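Local coordinates for putative iron-regulated protein A (Parabacteroides distasonis ATCC 8503, PDB 4ECG) that binds calcium ions and is a putative iron-regulated protein of the imelysin-like (peptidase M75) family, possibly a metalloendopeptidase, at residues F127-D135 with D140-F148; Q333-I344 with H357-L368. All blocks are in the same frame, centred on the assembly; numbering follows the deposited sequence.

In the fold
Both contacts belong to the imelysin-like part of the chain but lie on opposite sides of its centre, their own centres 34 Å apart and their nearest atoms about 18 Å apart. Interaction 1 folds the loop between helices 115-124 and 147-155, with the start of the latter, back on itself. It is partly buried, and its direct hydrogen bonds all join a side chain to a backbone atom, with a calcium ion at one edge. Interaction 2 pairs different elements, helices 324-343 and 355-377. Eleven of its 16 touching residues are buried; alanines, threonine and aliphatic side chains fill its middle, with Q333 and H357 toward the ends. Its polar links are one weak direct hydrogen bond and two bridging waters.

Interaction 1 of 2, residues F127-D135 with D140-F148; sequences FSKISGAVD and DGPQNLRGF. With CA (calcium ion), chain G.
The loop leading into helix 147-155 is folded against itself here, with R146 and Q143 of residues 140-148 gripping the backbone of residues 127-135. R146 NH1 donates to I130 O (2.8 Å) and to G132 O (2.7 Å), both acceptors lying near the guanidinium plane; NH2 adds a weak bond to G132 O. With CG set between its backbone N and carbonyl carbon (chi1 68°) and the chain extended from there to NE, the arginine carries CD past I130 O (3.3 Å) and brings NH1 between the two carbonyl oxygens. An alanine here would be likely to leave the carbonyls of I130 and G132 without these donors and free the turn to shift. S107 of helix 104-109 is a further partner of NH2.

Q143, in the 3-10 segment 142-144, clasps D135 through a two-bond amide-to-backbone pairing: D135 N donates to OE1 (3.0 Å, 166° at the hydrogen), and NE2 donates to D135 O (2.8 Å). Each donor stands above the plane of its acceptor carbonyl. This pairing is consistent with holding in place the backbone of D135, a calcium ligand: its OD1 lies 2.7 Å from the ion, whose site D137 completes along with two waters. P142 packs its CG against A133 O (3.6 Å), while L145 CD1 reaches K129 O (3.5 Å).

Interaction 2 of 2, residues Q333-I344 with H357-L368; sequences QIDKTIDAINAI and HINTATEACADL
Helices 333-343 and 357-368 run antiparallel, their segment axes 8.2 Å apart at closest approach with 154° between their N-to-C directions. They form an antiparallel helical hairpin in this mostly helical imelysin-like fold, and A340 and A361 mark the tightest backbone approach, with CA atoms 4.7 Å apart. Alanines make this spacing possible: A340 CB rests on A361 CA at 3.6 Å, and A364 CB lies alongside T337 OG1.

T337 uses its two branches differently. Its CG2, anti to the backbone N, meets C365 SG at 3.6 Å, whereas OG1 donates to Q333 O (2.7 Å) within its own helix while still facing A364 and L368 across the contact. That carbonyl also accepts from T337 N, the two donors arriving from opposite faces of its plane. L368 closes this end of the interface, with CD1 against I334 CG1 and CD2 beside T337.

Nearby, Q333, with CG anti to the backbone N (chi1 -162°) and its chain bent at chi2, brings its amide across to the second helix, where NE2 makes a weak bond to A364 O. A water accepts from this same NE2 and donates to D367 OD2, linking the amide to the carboxylate.

At the other end, I344 swings CD1 onto A361 CB (3.7 Å) and sets CG2 near I358 CG1. I358 and C365 also touch helix 239-259, while I334 and I341 pack on helix 284-300, placing the pair among further helices. H357, whose ND1 bonds to D354, presents one ring face to A343 O, which sits 3.3 Å above the plane, offset toward the rim.

Interaction 1 of 2, residues F127-D135 with D140-F148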
ATOM      1  N   PHE A 127      20.037  18.427  -7.125  1.00 48.86           N
ATOM      2  CA  PHE A 127      19.468  17.097  -6.928  1.00 50.01           C
ATOM      3  C   PHE A 127      19.804  16.410  -5.616  1.00 48.53           C
ATOM      4  O   PHE A 127      19.021  15.578  -5.160  1.00 51.59           O
ATOM      5  CB  PHE A 127      19.810  16.189  -8.097  1.00 49.34           C
ATOM      6  CG  PHE A 127      19.321  16.710  -9.393  1.00 48.18           C
ATOM      7  CD1 PHE A 127      17.966  16.922  -9.590  1.00 50.26           C
ATOM      8  CD2 PHE A 127      20.195  16.963 -10.421  1.00 49.38           C
ATOM      9  CE1 PHE A 127      17.508  17.408 -10.808  1.00 53.10           C
ATOM     10  CE2 PHE A 127      19.772  17.463 -11.632  1.00 53.47           C
ATOM     11  CZ  PHE A 127      18.422  17.684 -11.833  1.00 54.11           C
ATOM     12  N   SER A 128      20.896  16.799  -4.979  1.00 47.63           N
ATOM     13  CA  SER A 128      21.231  16.298  -3.636  1.00 52.10           C
ATOM     14  C   SER A 128      20.116  16.425  -2.581  1.00 51.34           C
ATOM     15  O   SER A 128      20.073  15.643  -1.629  1.00 50.82           O
ATOM     16  CB  SER A 128      22.548  16.927  -3.089  1.00 51.71           C
ATOM     17  OG  SER A 128      22.472  18.331  -2.951  1.00 51.42           O
ATOM     18  N   LYS A 129      19.223  17.387  -2.756  1.00 50.63           N
ATOM     19  CA  LYS A 129      18.130  17.576  -1.831  1.00 53.18           C
ATOM     20  C   LYS A 129      17.118  16.406  -1.830  1.00 49.99           C
ATOM     21  O   LYS A 129      16.274  16.334  -0.948  1.00 54.04           O
ATOM     22  CB  LYS A 129      17.407  18.905  -2.131  1.00 58.10           C
ATOM     23  CG  LYS A 129      18.210  20.181  -1.847  1.00 65.58           C
ATOM     24  CD  LYS A 129      17.406  21.480  -2.118  1.00 79.46           C
ATOM     25  CE  LYS A 129      16.641  22.081  -0.897  1.00 88.43           C
ATOM     26  NZ  LYS A 129      15.307  21.476  -0.490  1.00 78.13           N
ATOM     27  N   ILE A 130      17.166  15.514  -2.821  1.00 49.48           N
ATOM     28  CA  ILE A 130      16.128  14.507  -2.982  1.00 47.82           C
ATOM     29  C   ILE A 130      16.547  13.116  -2.540  1.00 53.25           C
ATOM     30  O   ILE A 130      15.704  12.237  -2.420  1.00 51.73           O
ATOM     31  CB  ILE A 130      15.588  14.480  -4.421  1.00 49.82           C
ATOM     32  CG1 ILE A 130      16.363  13.537  -5.312  1.00 47.89           C
ATOM     33  CG2 ILE A 130      15.537  15.898  -5.008  1.00 50.68           C
ATOM     34  CD1 ILE A 130      15.798  13.460  -6.716  1.00 50.15           C
ATOM     35  N   SER A 131      17.830  12.932  -2.262  1.00 51.41           N
ATOM     36  CA  SER A 131      18.414  11.622  -2.078  1.00 53.85           C
ATOM     37  C   SER A 131      18.752  11.383  -0.626  1.00 51.48           C
ATOM     38  O   SER A 131      19.222  10.331  -0.305  1.00 51.85           O
ATOM     39  CB  SER A 131      19.692  11.527  -2.897  1.00 52.71           C
ATOM     40  OG  SER A 131      20.618  12.500  -2.410  1.00 57.61           O
ATOM     41  N   GLY A 132      18.510  12.343   0.252  1.00 52.53           N
ATOM     42  CA  GLY A 132      18.744  12.117   1.698  1.00 55.27           C
ATOM     43  C   GLY A 132      17.828  11.135   2.434  1.00 51.87           C
ATOM     44  O   GLY A 132      16.861  10.589   1.867  1.00 44.39           O
ATOM     45  N   ALA A 133      18.130  10.926   3.715  1.00 46.82           N
ATOM     46  CA  ALA A 133      17.311  10.056   4.575  1.00 48.57           C
ATOM     47  C   ALA A 133      15.951  10.682   4.808  1.00 44.72           C
ATOM     48  O   ALA A 133      15.823  11.880   4.821  1.00 47.70           O
ATOM     49  CB  ALA A 133      18.001   9.771   5.904  1.00 46.37           C
ATOM     50  N   VAL A 134      14.950   9.849   5.029  1.00 45.90           N
ATOM     51  CA  VAL A 134      13.631  10.314   5.385  1.00 44.66           C
ATOM     52  C   VAL A 134      13.708  11.202   6.641  1.00 49.20           C
ATOM     53  O   VAL A 134      14.309  10.833   7.613  1.00 49.21           O
ATOM     54  CB  VAL A 134      12.651   9.162   5.652  1.00 43.59           C
ATOM     55  CG1 VAL A 134      11.346   9.726   6.308  1.00 38.94           C
ATOM     56  CG2 VAL A 134      12.386   8.398   4.351  1.00 37.11           C
ATOM     57  N   ASP A 135      13.098  12.373   6.584  1.00 50.29           N
ATOM     58  CA  ASP A 135      12.949  13.232   7.726  1.00 53.52           C
ATOM     59  C   ASP A 135      11.537  13.854   7.776  1.00 52.45           C
ATOM     60  O   ASP A 135      11.256  14.865   7.117  1.00 52.44           O
ATOM     61  CB  ASP A 135      14.015  14.318   7.643  1.00 60.09           C
ATOM     62  CG  ASP A 135      14.119  15.127   8.919  1.00 67.46           C
ATOM     63  OD1 ASP A 135      13.352  14.832   9.894  1.00 65.51           O
ATOM     64  OD2 ASP A 135      14.960  16.054   8.912  1.00 70.75           O
ATOM     65  N   ASP A 140      10.531  20.349   3.580  1.00101.57           N
ATOM     66  CA  ASP A 140      11.455  19.947   2.520  1.00 91.93           C
ATOM     67  C   ASP A 140      12.287  18.683   2.893  1.00 78.06           C
ATOM     68  O   ASP A 140      13.440  18.542   2.460  1.00 66.30           O
ATOM     69  CB  ASP A 140      12.401  21.119   2.287  1.00 96.47           C
ATOM     70  CG  ASP A 140      13.204  21.464   3.537  1.00 93.50           C
ATOM     71  OD1 ASP A 140      12.955  20.890   4.652  1.00 84.50           O
ATOM     72  OD2 ASP A 140      14.086  22.314   3.366  1.00 90.86           O
ATOM     73  N   GLY A 141      11.734  17.791   3.721  1.00 61.46           N
ATOM     74  CA  GLY A 141      12.367  16.519   3.945  1.00 55.54           C
ATOM     75  C   GLY A 141      12.485  15.857   2.585  1.00 48.52           C
ATOM     76  O   GLY A 141      11.606  16.016   1.744  1.00 45.79           O
ATOM     77  N   PRO A 142      13.581  15.155   2.337  1.00 45.75           N
ATOM     78  CA  PRO A 142      13.780  14.549   1.042  1.00 45.66           C
ATOM     79  C   PRO A 142      12.671  13.654   0.575  1.00 44.88           C
ATOM     80  O   PRO A 142      12.397  13.619  -0.605  1.00 45.81           O
ATOM     81  CB  PRO A 142      15.060  13.731   1.223  1.00 52.98           C
ATOM     82  CG  PRO A 142      15.828  14.449   2.305  1.00 54.45           C
ATOM     83  CD  PRO A 142      14.777  15.049   3.200  1.00 51.77           C
ATOM     84  N   GLN A 143      12.012  12.946   1.482  1.00 45.33           N
ATOM     85  CA  GLN A 143      10.958  12.028   1.094  1.00 43.22           C
ATOM     86  C   GLN A 143       9.837  12.692   0.319  1.00 41.11           C
ATOM     87  O   GLN A 143       9.203  12.047  -0.470  1.00 42.56           O
ATOM     88  CB  GLN A 143      10.387  11.299   2.325  1.00 44.90           C
ATOM     89  CG  GLN A 143       9.536  12.107   3.286  1.00 41.55           C
ATOM     90  CD  GLN A 143      10.375  12.988   4.144  1.00 45.30           C
ATOM     91  OE1 GLN A 143      11.603  12.954   4.054  1.00 45.98           O
ATOM     92  NE2 GLN A 143       9.742  13.778   4.976  1.00 46.60           N
ATOM     93  N   ASN A 144       9.600  13.977   0.563  1.00 40.55           N
ATOM     94  CA  ASN A 144       8.495  14.709  -0.029  1.00 41.43           C
ATOM     95  C   ASN A 144       8.919  15.311  -1.376  1.00 41.54           C
ATOM     96  O   ASN A 144       8.152  16.014  -2.009  1.00 45.44           O
ATOM     97  CB  ASN A 144       8.026  15.862   0.881  1.00 42.87           C
ATOM     98  CG  ASN A 144       7.557  15.406   2.255  1.00 46.32           C
ATOM     99  OD1 ASN A 144       7.039  14.299   2.425  1.00 48.14           O
ATOM    100  ND2 ASN A 144       7.738  16.290   3.252  1.00 42.01           N
ATOM    101  N   LEU A 145      10.136  15.031  -1.805  1.00 43.67           N
ATOM    102  CA  LEU A 145      10.634  15.442  -3.106  1.00 41.93           C
ATOM    103  C   LEU A 145      10.928  14.246  -4.023  1.00 39.30           C
ATOM    104  O   LEU A 145      11.537  14.408  -5.078  1.00 44.22           O
ATOM    105  CB  LEU A 145      11.921  16.246  -2.874  1.00 43.29           C
ATOM    106  CG  LEU A 145      11.838  17.508  -1.998  1.00 42.57           C
ATOM    107  CD1 LEU A 145      13.258  17.930  -1.533  1.00 36.69           C
ATOM    108  CD2 LEU A 145      11.106  18.614  -2.740  1.00 38.25           C
ATOM    109  N   ARG A 146      10.520  13.045  -3.625  1.00 39.67           N
ATOM    110  CA  ARG A 146      10.770  11.885  -4.423  1.00 39.80           C
ATOM    111  C   ARG A 146       9.609  10.846  -4.380  1.00 37.59           C
ATOM    112  O   ARG A 146       8.498  11.198  -4.117  1.00 40.49           O
ATOM    113  CB  ARG A 146      12.154  11.315  -4.056  1.00 43.00           C
ATOM    114  CG  ARG A 146      12.237  10.745  -2.674  1.00 41.16           C
ATOM    115  CD  ARG A 146      13.448   9.859  -2.497  1.00 43.24           C
ATOM    116  NE  ARG A 146      13.499   9.273  -1.143  1.00 43.02           N
ATOM    117  CZ  ARG A 146      14.303   9.622  -0.144  1.00 45.33           C
ATOM    118  NH1 ARG A 146      15.204  10.580  -0.280  1.00 47.92           N
ATOM    119  NH2 ARG A 146      14.231   8.962   1.020  1.00 47.66           N
ATOM    120  N   GLY A 147       9.863   9.591  -4.732  1.00 40.78           N
ATOM    121  CA  GLY A 147       8.890   8.512  -4.559  1.00 44.45           C
ATOM    122  C   GLY A 147       7.921   8.431  -5.727  1.00 47.82           C
ATOM    123  O   GLY A 147       8.054   9.216  -6.695  1.00 43.12           O
ATOM    124  N   PHE A 148       6.976   7.483  -5.616  1.00 44.64           N
ATOM    125  CA  PHE A 148       5.965   7.197  -6.656  1.00 47.56           C
ATOM    126  C   PHE A 148       5.249   8.455  -7.172  1.00 43.39           C
ATOM    127  O   PHE A 148       4.995   8.603  -8.355  1.00 40.02           O
ATOM    128  CB  PHE A 148       4.866   6.298  -6.122  1.00 44.25           C
ATOM    129  CG  PHE A 148       5.118   4.835  -6.256  1.00 42.09           C
ATOM    130  CD1 PHE A 148       4.746   4.174  -7.386  1.00 41.69           C
ATOM    131  CD2 PHE A 148       5.617   4.113  -5.192  1.00 43.28           C
ATOM    132  CE1 PHE A 148       4.903   2.823  -7.494  1.00 43.75           C
ATOM    133  CE2 PHE A 148       5.783   2.759  -5.280  1.00 43.05           C
ATOM    134  CZ  PHE A 148       5.428   2.118  -6.449  1.00 41.33           C
TER
HETATM  135 CA    CA G 505      14.574  15.741  12.118  1.00 87.13          CA
HETATM  136  O   HOH W   1      14.393  18.007  11.186  1.00 58.64           O
HETATM  137  O   HOH W   2      12.988  14.325  12.672  1.00 59.23           O

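Interaction 2 of 2, residues Q333-I344 with H357-L368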
ATOM      1  N   GLN A 333     -17.353  -9.542   4.482  1.00 52.57           N
ATOM      2  CA  GLN A 333     -16.948  -8.163   4.670  1.00 49.48           C
ATOM      3  C   GLN A 333     -15.777  -7.762   3.791  1.00 48.36           C
ATOM      4  O   GLN A 333     -15.732  -6.619   3.342  1.00 48.97           O
ATOM      5  CB  GLN A 333     -16.595  -7.895   6.143  1.00 49.70           C
ATOM      6  CG  GLN A 333     -16.573  -6.444   6.525  1.00 49.89           C
ATOM      7  CD  GLN A 333     -17.909  -5.742   6.356  1.00 53.17           C
ATOM      8  OE1 GLN A 333     -18.948  -6.251   6.750  1.00 57.54           O
ATOM      9  NE2 GLN A 333     -17.875  -4.528   5.791  1.00 55.34           N
ATOM     10  N   ILE A 334     -14.813  -8.653   3.572  1.00 49.07           N
ATOM     11  CA  ILE A 334     -13.670  -8.343   2.662  1.00 49.64           C
ATOM     12  C   ILE A 334     -14.262  -8.013   1.273  1.00 50.40           C
ATOM     13  O   ILE A 334     -14.007  -6.955   0.677  1.00 46.17           O
ATOM     14  CB  ILE A 334     -12.615  -9.501   2.596  1.00 49.25           C
ATOM     15  CG1 ILE A 334     -11.853  -9.594   3.938  1.00 51.71           C
ATOM     16  CG2 ILE A 334     -11.645  -9.301   1.440  1.00 48.01           C
ATOM     17  CD1 ILE A 334     -11.250 -10.955   4.270  1.00 50.33           C
ATOM     18  N   ASP A 335     -15.104  -8.918   0.795  1.00 51.01           N
ATOM     19  CA  ASP A 335     -15.769  -8.726  -0.499  1.00 53.33           C
ATOM     20  C   ASP A 335     -16.723  -7.511  -0.544  1.00 52.25           C
ATOM     21  O   ASP A 335     -16.775  -6.824  -1.538  1.00 51.93           O
ATOM     22  CB  ASP A 335     -16.475 -10.016  -0.911  1.00 54.83           C
ATOM     23  CG  ASP A 335     -15.503 -11.066  -1.534  1.00 60.39           C
ATOM     24  OD1 ASP A 335     -14.281 -10.819  -1.680  1.00 59.94           O
ATOM     25  OD2 ASP A 335     -15.977 -12.164  -1.885  1.00 76.38           O
ATOM     26  N   LYS A 336     -17.433  -7.215   0.541  1.00 52.74           N
ATOM     27  CA  LYS A 336     -18.312  -6.028   0.595  1.00 55.21           C
ATOM     28  C   LYS A 336     -17.482  -4.722   0.507  1.00 54.00           C
ATOM     29  O   LYS A 336     -17.893  -3.739  -0.080  1.00 55.97           O
ATOM     30  CB  LYS A 336     -19.077  -6.078   1.906  1.00 62.35           C
ATOM     31  CG  LYS A 336     -20.460  -5.461   1.938  1.00 71.53           C
ATOM     32  CD  LYS A 336     -21.157  -5.876   3.248  1.00 76.77           C
ATOM     33  CE  LYS A 336     -21.925  -4.727   3.897  1.00 81.73           C
ATOM     34  NZ  LYS A 336     -22.473  -5.070   5.241  1.00 75.34           N
ATOM     35  N   THR A 337     -16.278  -4.748   1.051  1.00 49.41           N
ATOM     36  CA  THR A 337     -15.458  -3.546   1.140  1.00 51.58           C
ATOM     37  C   THR A 337     -14.856  -3.258  -0.220  1.00 48.51           C
ATOM     38  O   THR A 337     -14.876  -2.119  -0.648  1.00 50.81           O
ATOM     39  CB  THR A 337     -14.370  -3.671   2.246  1.00 50.00           C
ATOM     40  OG1 THR A 337     -15.008  -4.047   3.484  1.00 48.69           O
ATOM     41  CG2 THR A 337     -13.561  -2.358   2.402  1.00 41.00           C
ATOM     42  N   ILE A 338     -14.352  -4.299  -0.893  1.00 47.99           N
ATOM     43  CA  ILE A 338     -13.833  -4.217  -2.262  1.00 44.98           C
ATOM     44  C   ILE A 338     -14.945  -3.808  -3.218  1.00 46.30           C
ATOM     45  O   ILE A 338     -14.762  -2.956  -4.067  1.00 46.14           O
ATOM     46  CB  ILE A 338     -13.227  -5.575  -2.725  1.00 44.83           C
ATOM     47  CG1 ILE A 338     -11.975  -5.911  -1.935  1.00 43.74           C
ATOM     48  CG2 ILE A 338     -12.868  -5.590  -4.211  1.00 44.33           C
ATOM     49  CD1 ILE A 338     -11.568  -7.408  -1.990  1.00 43.15           C
ATOM     50  N   ASP A 339     -16.096  -4.451  -3.116  1.00 49.33           N
ATOM     51  CA  ASP A 339     -17.201  -4.100  -4.009  1.00 51.93           C
ATOM     52  C   ASP A 339     -17.612  -2.614  -3.820  1.00 52.87           C
ATOM     53  O   ASP A 339     -17.924  -1.940  -4.805  1.00 54.06           O
ATOM     54  CB  ASP A 339     -18.420  -5.045  -3.821  1.00 52.76           C
ATOM     55  CG  ASP A 339     -18.152  -6.513  -4.314  1.00 58.38           C
ATOM     56  OD1 ASP A 339     -17.093  -6.892  -4.878  1.00 64.94           O
ATOM     57  OD2 ASP A 339     -19.043  -7.317  -4.115  1.00 58.21           O
ATOM     58  N   ALA A 340     -17.619  -2.120  -2.564  1.00 50.86           N
ATOM     59  CA  ALA A 340     -18.014  -0.738  -2.247  1.00 49.87           C
ATOM     60  C   ALA A 340     -16.968   0.240  -2.810  1.00 49.50           C
ATOM     61  O   ALA A 340     -17.309   1.228  -3.393  1.00 49.90           O
ATOM     62  CB  ALA A 340     -18.172  -0.548  -0.747  1.00 48.86           C
ATOM     63  N   ILE A 341     -15.695  -0.091  -2.686  1.00 48.19           N
ATOM     64  CA  ILE A 341     -14.666   0.749  -3.243  1.00 48.32           C
ATOM     65  C   ILE A 341     -14.862   0.815  -4.752  1.00 48.69           C
ATOM     66  O   ILE A 341     -14.924   1.913  -5.256  1.00 47.59           O
ATOM     67  CB  ILE A 341     -13.234   0.316  -2.877  1.00 45.40           C
ATOM     68  CG1 ILE A 341     -12.998   0.487  -1.370  1.00 48.86           C
ATOM     69  CG2 ILE A 341     -12.248   1.127  -3.691  1.00 44.26           C
ATOM     70  CD1 ILE A 341     -11.815  -0.256  -0.752  1.00 46.33           C
ATOM     71  N   ASN A 342     -15.030  -0.335  -5.434  1.00 48.75           N
ATOM     72  CA  ASN A 342     -15.220  -0.396  -6.894  1.00 50.19           C
ATOM     73  C   ASN A 342     -16.479   0.337  -7.420  1.00 50.23           C
ATOM     74  O   ASN A 342     -16.516   0.744  -8.562  1.00 51.52           O
ATOM     75  CB  ASN A 342     -15.269  -1.854  -7.408  1.00 56.01           C
ATOM     76  CG  ASN A 342     -13.935  -2.590  -7.327  1.00 56.31           C
ATOM     77  OD1 ASN A 342     -12.885  -1.989  -7.214  1.00 55.24           O
ATOM     78  ND2 ASN A 342     -13.996  -3.924  -7.367  1.00 53.08           N
ATOM     79  N   ALA A 343     -17.505   0.483  -6.597  1.00 51.89           N
ATOM     80  CA  ALA A 343     -18.744   1.126  -7.013  1.00 52.20           C
ATOM     81  C   ALA A 343     -18.616   2.659  -6.978  1.00 52.97           C
ATOM     82  O   ALA A 343     -19.461   3.360  -7.573  1.00 52.72           O
ATOM     83  CB  ALA A 343     -19.936   0.651  -6.146  1.00 49.09           C
ATOM     84  N   ILE A 344     -17.609   3.186  -6.272  1.00 52.13           N
ATOM     85  CA  ILE A 344     -17.362   4.662  -6.276  1.00 49.88           C
ATOM     86  C   ILE A 344     -17.059   5.118  -7.687  1.00 49.46           C
ATOM     87  O   ILE A 344     -16.351   4.444  -8.451  1.00 49.67           O
ATOM     88  CB  ILE A 344     -16.230   5.158  -5.327  1.00 48.19           C
ATOM     89  CG1 ILE A 344     -16.587   4.827  -3.860  1.00 47.37           C
ATOM     90  CG2 ILE A 344     -16.024   6.669  -5.469  1.00 43.77           C
ATOM     91  CD1 ILE A 344     -15.441   4.825  -2.894  1.00 41.37           C
ATOM     92  N   HIS A 357     -22.327   6.101  -2.433  1.00 61.63           N
ATOM     93  CA  HIS A 357     -21.272   5.107  -2.658  1.00 58.50           C
ATOM     94  C   HIS A 357     -20.084   5.286  -1.732  1.00 55.89           C
ATOM     95  O   HIS A 357     -19.521   4.290  -1.251  1.00 48.25           O
ATOM     96  CB  HIS A 357     -20.751   5.178  -4.072  1.00 61.96           C
ATOM     97  CG  HIS A 357     -21.748   4.758  -5.128  1.00 64.48           C
ATOM     98  ND1 HIS A 357     -21.784   5.329  -6.357  1.00 57.60           N
ATOM     99  CD2 HIS A 357     -22.734   3.784  -5.109  1.00 61.21           C
ATOM    100  CE1 HIS A 357     -22.734   4.742  -7.075  1.00 60.69           C
ATOM    101  NE2 HIS A 357     -23.325   3.801  -6.306  1.00 64.98           N
ATOM    102  N   ILE A 358     -19.675   6.539  -1.496  1.00 53.61           N
ATOM    103  CA  ILE A 358     -18.486   6.834  -0.615  1.00 51.80           C
ATOM    104  C   ILE A 358     -18.799   6.336   0.831  1.00 51.59           C
ATOM    105  O   ILE A 358     -18.020   5.603   1.427  1.00 56.55           O
ATOM    106  CB  ILE A 358     -18.087   8.327  -0.657  1.00 48.52           C
ATOM    107  CG1 ILE A 358     -17.431   8.650  -2.007  1.00 49.13           C
ATOM    108  CG2 ILE A 358     -17.138   8.672   0.500  1.00 45.28           C
ATOM    109  CD1 ILE A 358     -17.343  10.127  -2.403  1.00 48.67           C
ATOM    110  N   ASN A 359     -20.002   6.609   1.308  1.00 51.43           N
ATOM    111  CA  ASN A 359     -20.409   6.197   2.644  1.00 51.01           C
ATOM    112  C   ASN A 359     -20.483   4.726   2.836  1.00 52.18           C
ATOM    113  O   ASN A 359     -20.021   4.244   3.858  1.00 55.11           O
ATOM    114  CB  ASN A 359     -21.738   6.855   3.085  1.00 52.46           C
ATOM    115  CG  ASN A 359     -21.585   8.368   3.352  1.00 54.06           C
ATOM    116  OD1 ASN A 359     -20.457   8.863   3.404  1.00 50.93           O
ATOM    117  ND2 ASN A 359     -22.710   9.108   3.455  1.00 52.06           N
ATOM    118  N   THR A 360     -21.045   3.998   1.877  1.00 52.38           N
ATOM    119  CA  THR A 360     -21.057   2.513   1.926  1.00 50.11           C
ATOM    120  C   THR A 360     -19.602   2.021   2.024  1.00 50.32           C
ATOM    121  O   THR A 360     -19.283   1.067   2.743  1.00 48.12           O
ATOM    122  CB  THR A 360     -21.759   1.959   0.667  1.00 52.28           C
ATOM    123  OG1 THR A 360     -23.059   2.557   0.581  1.00 52.46           O
ATOM    124  CG2 THR A 360     -21.883   0.401   0.643  1.00 46.26           C
ATOM    125  N   ALA A 361     -18.715   2.714   1.307  1.00 51.60           N
ATOM    126  CA  ALA A 361     -17.311   2.316   1.226  1.00 48.72           C
ATOM    127  C   ALA A 361     -16.650   2.583   2.567  1.00 47.45           C
ATOM    128  O   ALA A 361     -16.030   1.704   3.140  1.00 46.24           O
ATOM    129  CB  ALA A 361     -16.619   3.069   0.095  1.00 43.65           C
ATOM    130  N   THR A 362     -16.810   3.788   3.111  1.00 50.60           N
ATOM    131  CA  THR A 362     -16.156   4.095   4.419  1.00 49.69           C
ATOM    132  C   THR A 362     -16.782   3.319   5.582  1.00 51.05           C
ATOM    133  O   THR A 362     -16.067   2.876   6.465  1.00 52.26           O
ATOM    134  CB  THR A 362     -16.127   5.592   4.721  1.00 51.61           C
ATOM    135  OG1 THR A 362     -17.465   6.073   4.861  1.00 54.14           O
ATOM    136  CG2 THR A 362     -15.435   6.370   3.570  1.00 49.47           C
ATOM    137  N   GLU A 363     -18.092   3.097   5.583  1.00 54.98           N
ATOM    138  CA  GLU A 363     -18.692   2.162   6.562  1.00 59.61           C
ATOM    139  C   GLU A 363     -18.217   0.729   6.417  1.00 55.49           C
ATOM    140  O   GLU A 363     -18.142   0.006   7.393  1.00 54.47           O
ATOM    141  CB  GLU A 363     -20.205   2.161   6.503  1.00 69.27           C
ATOM    142  CG  GLU A 363     -20.838   3.470   6.966  1.00 83.57           C
ATOM    143  CD  GLU A 363     -22.229   3.678   6.362  1.00 94.78           C
ATOM    144  OE1 GLU A 363     -22.952   2.658   6.139  1.00 93.46           O
ATOM    145  OE2 GLU A 363     -22.587   4.854   6.092  1.00 91.96           O
ATOM    146  N   ALA A 364     -17.900   0.297   5.209  1.00 51.19           N
ATOM    147  CA  ALA A 364     -17.457  -1.070   5.038  1.00 49.44           C
ATOM    148  C   ALA A 364     -16.011  -1.233   5.550  1.00 48.99           C
ATOM    149  O   ALA A 364     -15.673  -2.286   6.137  1.00 45.07           O
ATOM    150  CB  ALA A 364     -17.590  -1.504   3.595  1.00 47.64           C
ATOM    151  N   CYS A 365     -15.160  -0.218   5.339  1.00 46.92           N
ATOM    152  CA  CYS A 365     -13.797  -0.259   5.914  1.00 46.92           C
ATOM    153  C   CYS A 365     -13.860  -0.198   7.430  1.00 48.45           C
ATOM    154  O   CYS A 365     -13.080  -0.858   8.110  1.00 51.57           O
ATOM    155  CB  CYS A 365     -12.904   0.865   5.427  1.00 47.20           C
ATOM    156  SG  CYS A 365     -12.576   0.909   3.641  1.00 48.32           S
ATOM    157  N   ALA A 366     -14.781   0.579   7.975  1.00 49.05           N
ATOM    158  CA  ALA A 366     -14.839   0.706   9.438  1.00 48.69           C
ATOM    159  C   ALA A 366     -15.266  -0.677  10.053  1.00 52.67           C
ATOM    160  O   ALA A 366     -14.682  -1.153  11.048  1.00 48.85           O
ATOM    161  CB  ALA A 366     -15.749   1.866   9.876  1.00 43.09           C
ATOM    162  N   ASP A 367     -16.257  -1.323   9.441  1.00 50.55           N
ATOM    163  CA  ASP A 367     -16.656  -2.699   9.821  1.00 55.08           C
ATOM    164  C   ASP A 367     -15.552  -3.782   9.573  1.00 51.37           C
ATOM    165  O   ASP A 367     -15.457  -4.716  10.310  1.00 50.95           O
ATOM    166  CB  ASP A 367     -17.968  -3.113   9.092  1.00 58.67           C
ATOM    167  CG  ASP A 367     -19.201  -2.287   9.540  1.00 62.80           C
ATOM    168  OD1 ASP A 367     -19.184  -1.722  10.656  1.00 63.98           O
ATOM    169  OD2 ASP A 367     -20.204  -2.227   8.784  1.00 65.37           O
ATOM    170  N   LEU A 368     -14.715  -3.662   8.553  1.00 52.77           N
ATOM    171  CA  LEU A 368     -13.659  -4.659   8.313  1.00 48.30           C
ATOM    172  C   LEU A 368     -12.648  -4.472   9.439  1.00 51.79           C
ATOM    173  O   LEU A 368     -12.141  -5.430   9.983  1.00 50.89           O
ATOM    174  CB  LEU A 368     -12.992  -4.438   6.958  1.00 46.73           C
ATOM    175  CG  LEU A 368     -11.893  -5.375   6.454  1.00 45.35           C
ATOM    176  CD1 LEU A 368     -12.257  -6.857   6.657  1.00 45.70           C
ATOM    177  CD2 LEU A 368     -11.654  -5.043   4.991  1.00 43.77           C
TER
HETATM  178  O   HOH W   3     -20.168  -2.893   5.874  1.00 51.92           O
HETATM  179  O   HOH W   4     -19.735   2.134  -2.792  1.00 48.99           O